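Local coordinates for protein BIFUNCTIONAL PROTEIN Proline utilization A (PutA) (Corynebacterium freiburgense, PDB 5UX5) that catalyses the two-step oxidation of proline to glutamate, joining an FAD-dependent proline dehydrogenase and an NAD-dependent aldehyde dehydrogenase in a single polypeptide, at residues A[15-20]-A[449-454]; A[219-224]-A[252-257]; A[565-570]-A[905-910]. All coordinates share one frame; numbering follows the deposited sequence.

Overall arrangement
Contacts 1 and 2 belong to the proline dehydrogenase half of the chain, contact 3 to the aldehyde dehydrogenase half. Contact 1 brings helix 16-31 to the end of helix 438-450, closing a long loop of chain that includes the parallel strands of the barrel. Contact 2 is nested inside that loop and joins the end of helix 202-221 to the loop between helix 239-251 and strand 260-265; its centre is about 39 Å from that of contact 1. Contact 3 opens only after contact 1 has closed. Its centre lies about 55 Å from that of contact 1 and about 64 Å from that of contact 2, in keeping with two enzymes joined in one chain.

Contact 1: residues A[15-20]-A[449-454]; sequences RDLENL and AQRWKV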
# COMPACT_ATOMS: atom_id res chain seq x y z
N ARG A 15 21.15 36.09 20.37
CA ARG A 15 21.56 36.75 19.13
C ARG A 15 23.02 36.46 18.75
O ARG A 15 23.61 37.24 18.00
CB ARG A 15 21.32 38.26 19.23
CG ARG A 15 19.90 38.64 19.59
CD ARG A 15 19.26 39.61 18.60
NE ARG A 15 20.19 40.61 18.08
CZ ARG A 15 20.11 41.14 16.86
NH1 ARG A 15 19.13 40.76 16.02
NH2 ARG A 15 21.01 42.04 16.48
N ASP A 16 23.61 35.37 19.23
CA ASP A 16 25.01 35.09 18.88
C ASP A 16 25.16 34.92 17.37
O ASP A 16 26.06 35.51 16.76
CB ASP A 16 25.52 33.87 19.64
CG ASP A 16 25.64 34.14 21.13
OD1 ASP A 16 25.90 35.31 21.50
OD2 ASP A 16 25.46 33.20 21.93
N LEU A 17 24.29 34.13 16.74
CA LEU A 17 24.36 33.96 15.29
C LEU A 17 24.22 35.29 14.55
O LEU A 17 24.95 35.55 13.58
CB LEU A 17 23.27 32.97 14.83
CG LEU A 17 23.68 31.51 14.78
CD1 LEU A 17 22.57 30.68 14.21
CD2 LEU A 17 24.90 31.38 13.91
N GLU A 18 23.28 36.15 14.95
CA GLU A 18 23.18 37.47 14.33
C GLU A 18 24.49 38.25 14.44
O GLU A 18 24.90 38.92 13.49
CB GLU A 18 22.02 38.28 14.93
CG GLU A 18 20.68 37.95 14.26
CD GLU A 18 19.84 36.94 15.00
OE1 GLU A 18 18.69 36.72 14.58
OE2 GLU A 18 20.35 36.32 15.96
N ASN A 19 25.17 38.17 15.59
CA ASN A 19 26.41 38.93 15.73
C ASN A 19 27.55 38.29 14.95
O ASN A 19 28.39 39.01 14.39
CB ASN A 19 26.78 39.06 17.21
CG ASN A 19 25.74 39.85 18.02
OD1 ASN A 19 25.07 40.77 17.51
ND2 ASN A 19 25.60 39.48 19.30
N LEU A 20 27.58 36.97 14.84
CA LEU A 20 28.68 36.29 14.17
C LEU A 20 28.49 36.21 12.67
O LEU A 20 29.40 35.76 11.96
CB LEU A 20 28.86 34.88 14.75
CG LEU A 20 29.10 34.76 16.26
CD1 LEU A 20 29.19 33.32 16.64
CD2 LEU A 20 30.38 35.48 16.72
N ALA A 449 17.76 34.35 10.17
CA ALA A 449 16.59 35.07 10.65
C ALA A 449 15.40 34.14 10.93
O ALA A 449 14.62 34.41 11.85
CB ALA A 449 16.19 36.14 9.63
N GLN A 450 15.23 33.05 10.17
CA GLN A 450 14.08 32.18 10.39
C GLN A 450 14.33 31.11 11.45
O GLN A 450 13.37 30.45 11.86
CB GLN A 450 13.66 31.51 9.08
CG GLN A 450 13.18 32.48 8.03
CD GLN A 450 12.10 33.43 8.56
OE1 GLN A 450 11.10 33.00 9.15
NE2 GLN A 450 12.30 34.73 8.34
N ARG A 451 15.57 30.97 11.91
CA ARG A 451 15.99 29.93 12.85
C ARG A 451 14.99 29.63 13.96
O ARG A 451 14.66 28.47 14.21
CB ARG A 451 17.34 30.38 13.42
CG ARG A 451 17.72 29.83 14.76
CD ARG A 451 19.00 30.49 15.23
NE ARG A 451 19.07 31.86 14.73
CZ ARG A 451 19.68 32.86 15.35
NH1 ARG A 451 20.29 32.67 16.51
NH2 ARG A 451 19.67 34.06 14.80
N TRP A 452 14.49 30.65 14.66
CA TRP A 452 13.59 30.40 15.78
C TRP A 452 12.12 30.37 15.39
O TRP A 452 11.27 30.02 16.22
CB TRP A 452 13.78 31.48 16.86
CG TRP A 452 15.22 31.68 17.27
CD1 TRP A 452 15.99 32.79 17.06
CD2 TRP A 452 16.05 30.74 17.96
NE1 TRP A 452 17.24 32.60 17.58
CE2 TRP A 452 17.31 31.35 18.13
CE3 TRP A 452 15.86 29.45 18.45
CZ2 TRP A 452 18.36 30.70 18.77
CZ3 TRP A 452 16.89 28.82 19.08
CH2 TRP A 452 18.14 29.44 19.24
N LYS A 453 11.80 30.74 14.15
CA LYS A 453 10.43 30.91 13.72
C LYS A 453 9.86 29.69 12.99
O LYS A 453 8.64 29.55 12.92
CB LYS A 453 10.36 32.16 12.83
CG LYS A 453 11.06 33.38 13.48
CD LYS A 453 10.99 34.66 12.66
CE LYS A 453 10.95 35.86 13.57
NZ LYS A 453 9.84 36.82 13.24
N VAL A 454 10.72 28.80 12.50
CA VAL A 454 10.26 27.59 11.81
C VAL A 454 9.50 26.69 12.78
O VAL A 454 9.65 26.76 14.00
CB VAL A 454 11.45 26.85 11.19
CG1 VAL A 454 12.01 27.68 10.04
CG2 VAL A 454 12.49 26.56 12.26
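Leu-17 and Glu-18 meet the guanidinium of Arg-451 from two directions, one over a face and the other at the rim. Leu-17 lays its CB over one face, 3.4 Å from Arg-451 NH1, while its CD1 touches the bend of the arginine, 3.7 Å from Arg-451 CD, the two side chains set at a slant to each other. Leu-17 CB and Trp-452 NE1 lie over opposite faces of the guanidinium, both displaced toward the rim. Glu-18 reaches the edge. Its CG stands beside the backbone N and the chain then bends at chi2 (97°), which turns the carboxylate toward Arg-451. A salt bridge is modelled from Glu-18 OE2 to Arg-451 NH2, with the two planes 42° apart, but NH2 crowds the Glu-18 carboxylate, so its place and the detail of the bridge are unsure. The arginine arm leaves its backbone extended and bends at chi3 (32°), just before the guanidinium. That group has further partners: NH1 forms a salt bridge with Asp-335, and NH2 a hydrogen bond to Val-448 O. Two acidic side chains therefore probably balance its buried charge. The contact joins helix 16-31 to the chain after helix 438-450; both rest on helix 323-337, and Leu-17 also on Ser-359 of helix 354-367, in the outer helical layer of the proline dehydrogenase (beta/alpha)8 barrel.

Contact 2: residues A[219-224]-A[252-257]; sequences LALQRS and EEEFLG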
# COMPACT_ATOMS: atom_id res chain seq x y z
N LEU A 219 31.33 -5.14 22.56
CA LEU A 219 32.60 -5.11 21.84
C LEU A 219 33.27 -3.75 21.94
O LEU A 219 34.50 -3.67 21.99
CB LEU A 219 32.40 -5.47 20.38
CG LEU A 219 32.08 -6.91 20.02
CD1 LEU A 219 32.15 -7.00 18.53
CD2 LEU A 219 33.04 -7.91 20.65
N ALA A 220 32.48 -2.68 22.05
CA ALA A 220 33.03 -1.34 22.25
C ALA A 220 33.49 -1.11 23.69
O ALA A 220 34.28 -0.19 23.92
CB ALA A 220 32.00 -0.28 21.87
N LEU A 221 33.00 -1.90 24.65
CA LEU A 221 33.49 -1.83 26.02
C LEU A 221 34.76 -2.64 26.24
O LEU A 221 35.46 -2.40 27.23
CB LEU A 221 32.43 -2.34 27.00
CG LEU A 221 31.08 -1.66 27.21
CD1 LEU A 221 30.22 -2.49 28.16
CD2 LEU A 221 31.26 -0.25 27.74
N GLN A 222 35.05 -3.62 25.38
CA GLN A 222 36.24 -4.45 25.57
C GLN A 222 37.52 -3.77 25.08
O GLN A 222 38.61 -4.28 25.36
CB GLN A 222 36.03 -5.82 24.89
CG GLN A 222 37.16 -6.42 24.04
CD GLN A 222 36.67 -7.57 23.13
OE1 GLN A 222 35.84 -8.40 23.54
NE2 GLN A 222 37.16 -7.60 21.89
N ARG A 223 37.42 -2.62 24.42
CA ARG A 223 38.59 -1.87 24.01
C ARG A 223 38.66 -0.54 24.74
O ARG A 223 37.63 0.09 25.00
CB ARG A 223 38.61 -1.62 22.49
CG ARG A 223 38.74 -2.86 21.67
CD ARG A 223 38.34 -2.61 20.26
NE ARG A 223 39.00 -1.44 19.68
CZ ARG A 223 38.61 -0.91 18.52
NH1 ARG A 223 37.60 -1.44 17.86
NH2 ARG A 223 39.23 0.15 18.01
N SER A 224 39.88 -0.11 25.05
CA SER A 224 40.12 1.23 25.59
C SER A 224 41.26 1.98 24.86
O SER A 224 42.40 1.49 24.78
CB SER A 224 40.40 1.17 27.09
OG SER A 224 39.23 0.80 27.81
N GLU A 252 21.44 1.10 30.92
CA GLU A 252 21.71 -0.18 31.55
C GLU A 252 23.06 -0.14 32.27
O GLU A 252 23.99 0.51 31.81
CB GLU A 252 21.70 -1.28 30.49
CG GLU A 252 20.34 -1.52 29.97
CD GLU A 252 20.30 -2.52 28.83
OE1 GLU A 252 21.29 -3.26 28.63
OE2 GLU A 252 19.26 -2.54 28.13
N GLU A 253 23.13 -0.81 33.43
CA GLU A 253 24.35 -0.72 34.24
C GLU A 253 25.58 -1.04 33.41
O GLU A 253 26.58 -0.32 33.45
CB GLU A 253 24.25 -1.69 35.42
CG GLU A 253 25.03 -1.33 36.64
CD GLU A 253 25.12 -2.54 37.55
OE1 GLU A 253 25.75 -2.47 38.64
OE2 GLU A 253 24.54 -3.59 37.16
N GLU A 254 25.47 -2.05 32.56
CA GLU A 254 26.59 -2.50 31.75
C GLU A 254 27.14 -1.37 30.88
O GLU A 254 28.36 -1.24 30.72
CB GLU A 254 26.10 -3.68 30.92
CG GLU A 254 27.07 -4.31 30.00
CD GLU A 254 26.41 -5.43 29.22
OE1 GLU A 254 25.15 -5.45 29.12
OE2 GLU A 254 27.15 -6.33 28.75
N PHE A 255 26.27 -0.53 30.33
CA PHE A 255 26.66 0.44 29.31
C PHE A 255 26.67 1.86 29.82
O PHE A 255 26.79 2.79 29.01
CB PHE A 255 25.75 0.33 28.10
CG PHE A 255 25.72 -1.04 27.48
CD1 PHE A 255 26.87 -1.59 26.93
CD2 PHE A 255 24.54 -1.77 27.45
CE1 PHE A 255 26.84 -2.87 26.37
CE2 PHE A 255 24.50 -3.04 26.87
CZ PHE A 255 25.66 -3.59 26.34
N LEU A 256 26.58 2.07 31.13
CA LEU A 256 26.37 3.42 31.64
C LEU A 256 27.53 4.34 31.30
O LEU A 256 27.33 5.55 31.13
CB LEU A 256 26.16 3.38 33.15
CG LEU A 256 25.54 4.69 33.68
CD1 LEU A 256 24.28 5.10 32.89
CD2 LEU A 256 25.30 4.71 35.19
N GLY A 257 28.74 3.80 31.14
CA GLY A 257 29.87 4.67 30.86
C GLY A 257 30.37 4.69 29.43
O GLY A 257 31.49 5.15 29.18
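Leu-221 reaches across with one methyl, CD1, which meets both Glu-254 and Phe-255. With CG beside the backbone N (chi1 -64°) and CD1 carried straight on (chi2 175°), the leucine extends from the weakly bonded end of helix 202-221 toward the facing loop. There CD1 lies 3.4 Å from Glu-254 O and 3.7 Å from Phe-255 CD1, and the leucine and phenylalanine side chains cross at about a right angle. The methyl comes obliquely to the CD1-CE1 side of the Phe-255 ring. Glu-254 takes a fully stretched form, CG anti to the backbone N (chi1 180°). This places its CG 3.9 Å above the centre of the Phe-255 ring and 4.1 Å from Leu-221 CD1, so the aliphatic part of the acid joins the apolar cluster. Its carboxylate goes on to a salt bridge from OE2 to Arg-218 NE, one turn earlier on the leucine's helix. Glu-252 adds a similar link to Arg-214, and Phe-255 packs on both arginines. The apolar contact of Leu-221 thus joins the end of helix 202-221 to the turn between helix 239-251 and strand 260-265, a junction of neighbouring beta-alpha units in a TIM barrel.

Contact 3: residues A[565-570]-A[905-910]; sequences RYYARC and NYVAQL
Tyr-567 and Val-907 interlock within the Rossmann-type NAD-binding domain of the aldehyde dehydrogenase fold, where helix 550-574 meets the turn leading into strand 911-915. The bump is one methyl, Val-907 CG2. It enters a shallow hollow on the helix, floored by the root of the Tyr-567 side chain, and comes obliquely to the ring, 3.6 Å from Tyr-567 CD1. Cys-570, one turn further on, bounds the hollow with its CB 4.1 Å from Val-907 CG2. With chi1 at 166°, Val-907 keeps CG1 anti to the backbone N and sets CG2 beside that nitrogen, where it meets the tyrosine. The Tyr-567 and Val-907 side chains pass antiparallel, and the phenol continues beyond the methyl to reach Tyr-906. There the two rings are nearly parallel (15°) but strongly displaced, with little overlap; their centroids are 5.5 Å apart. The hydroxyl oxygen of Tyr-567 lies over one face of the Tyr-906 ring. Ala-607 of helix 599-611 touches both tyrosines, and Ala-611 of the same helix supports Val-907, so the interlocked side chains lie against a third element of the domain. Bound NAD is about 13 Å from the side chain of Tyr-906, so this is structural packing away from the cofactor. The phenol oxygen of Tyr-567 has its polar partner elsewhere, in a hydrogen bond with Gly-902 N, while it rests on the ring of Tyr-906 with Tyr-567 OH 3.4 Å from Tyr-906 CD2.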
# COMPACT_ATOMS: atom_id res chain seq x y z
N ARG A 565 -18.53 7.75 0.80
CA ARG A 565 -18.35 9.04 0.15
C ARG A 565 -18.35 8.91 -1.37
O ARG A 565 -19.00 9.69 -2.07
CB ARG A 565 -17.06 9.70 0.62
CG ARG A 565 -17.12 10.13 2.07
CD ARG A 565 -16.20 11.32 2.36
NE ARG A 565 -15.57 11.12 3.66
CZ ARG A 565 -16.14 11.38 4.83
NH1 ARG A 565 -15.48 11.10 5.94
NH2 ARG A 565 -17.37 11.92 4.87
N TYR A 566 -17.66 7.90 -1.90
CA TYR A 566 -17.61 7.70 -3.34
C TYR A 566 -19.00 7.42 -3.91
O TYR A 566 -19.41 8.04 -4.90
CB TYR A 566 -16.65 6.57 -3.69
CG TYR A 566 -16.46 6.40 -5.17
CD1 TYR A 566 -15.78 7.35 -5.88
CD2 TYR A 566 -16.94 5.28 -5.86
CE1 TYR A 566 -15.57 7.24 -7.23
CE2 TYR A 566 -16.72 5.15 -7.25
CZ TYR A 566 -16.04 6.14 -7.92
OH TYR A 566 -15.78 6.10 -9.28
N TYR A 567 -19.73 6.47 -3.32
CA TYR A 567 -21.04 6.13 -3.88
C TYR A 567 -22.04 7.25 -3.67
O TYR A 567 -22.99 7.37 -4.45
CB TYR A 567 -21.59 4.81 -3.32
CG TYR A 567 -20.77 3.57 -3.71
CD1 TYR A 567 -20.12 3.48 -4.94
CD2 TYR A 567 -20.63 2.49 -2.83
CE1 TYR A 567 -19.36 2.36 -5.28
CE2 TYR A 567 -19.88 1.36 -3.18
CZ TYR A 567 -19.24 1.30 -4.41
OH TYR A 567 -18.49 0.18 -4.75
N ALA A 568 -21.83 8.09 -2.65
CA ALA A 568 -22.62 9.31 -2.53
C ALA A 568 -22.43 10.22 -3.75
O ALA A 568 -23.40 10.69 -4.35
CB ALA A 568 -22.27 10.05 -1.25
N ARG A 569 -21.17 10.49 -4.13
CA ARG A 569 -20.91 11.27 -5.33
C ARG A 569 -21.51 10.60 -6.56
O ARG A 569 -22.08 11.28 -7.41
CB ARG A 569 -19.40 11.47 -5.54
CG ARG A 569 -18.82 12.80 -5.07
CD ARG A 569 -17.28 12.83 -5.25
NE ARG A 569 -16.84 12.00 -6.38
CZ ARG A 569 -15.59 11.90 -6.84
NH1 ARG A 569 -14.59 12.59 -6.28
NH2 ARG A 569 -15.34 11.10 -7.88
N CYS A 570 -21.40 9.27 -6.66
CA CYS A 570 -21.94 8.57 -7.82
C CYS A 570 -23.45 8.74 -7.91
O CYS A 570 -24.01 8.84 -9.00
CB CYS A 570 -21.61 7.09 -7.76
SG CYS A 570 -19.97 6.75 -8.22
N ASN A 905 -19.32 3.02 -12.42
CA ASN A 905 -20.49 2.39 -13.02
C ASN A 905 -21.21 1.44 -12.09
O ASN A 905 -22.24 0.87 -12.48
CB ASN A 905 -20.08 1.63 -14.28
CG ASN A 905 -19.56 2.52 -15.33
OD1 ASN A 905 -20.15 3.58 -15.60
ND2 ASN A 905 -18.45 2.15 -15.94
N TYR A 906 -20.71 1.29 -10.85
CA TYR A 906 -21.19 0.27 -9.94
C TYR A 906 -22.61 0.58 -9.43
O TYR A 906 -23.52 -0.25 -9.55
CB TYR A 906 -20.20 0.14 -8.78
CG TYR A 906 -20.43 -1.04 -7.89
CD1 TYR A 906 -19.97 -2.30 -8.25
CD2 TYR A 906 -21.13 -0.91 -6.68
CE1 TYR A 906 -20.20 -3.41 -7.42
CE2 TYR A 906 -21.37 -2.00 -5.86
CZ TYR A 906 -20.90 -3.25 -6.23
OH TYR A 906 -21.12 -4.33 -5.42
N VAL A 907 -22.80 1.75 -8.83
CA VAL A 907 -24.14 2.13 -8.41
C VAL A 907 -25.15 1.99 -9.54
O VAL A 907 -26.25 1.46 -9.35
CB VAL A 907 -24.12 3.57 -7.87
CG1 VAL A 907 -25.54 4.09 -7.76
CG2 VAL A 907 -23.38 3.63 -6.53
N ALA A 908 -24.79 2.44 -10.75
CA ALA A 908 -25.71 2.43 -11.88
C ALA A 908 -26.21 1.03 -12.28
O ALA A 908 -27.17 0.94 -13.05
CB ALA A 908 -25.05 3.10 -13.09
N GLN A 909 -25.60 -0.06 -11.78
CA GLN A 909 -26.12 -1.40 -12.05
C GLN A 909 -27.34 -1.73 -11.20
O GLN A 909 -28.06 -2.68 -11.53
CB GLN A 909 -25.08 -2.47 -11.79
CG GLN A 909 -23.85 -2.38 -12.63
CD GLN A 909 -22.89 -3.54 -12.41
OE1 GLN A 909 -22.20 -3.98 -13.34
NE2 GLN A 909 -22.84 -4.03 -11.18
N LEU A 910 -27.56 -1.01 -10.11
CA LEU A 910 -28.57 -1.43 -9.14
C LEU A 910 -29.94 -0.87 -9.51
O LEU A 910 -30.67 -0.29 -8.71
CB LEU A 910 -28.14 -1.04 -7.73
CG LEU A 910 -26.85 -1.77 -7.31
CD1 LEU A 910 -26.51 -1.53 -5.87
CD2 LEU A 910 -26.91 -3.29 -7.60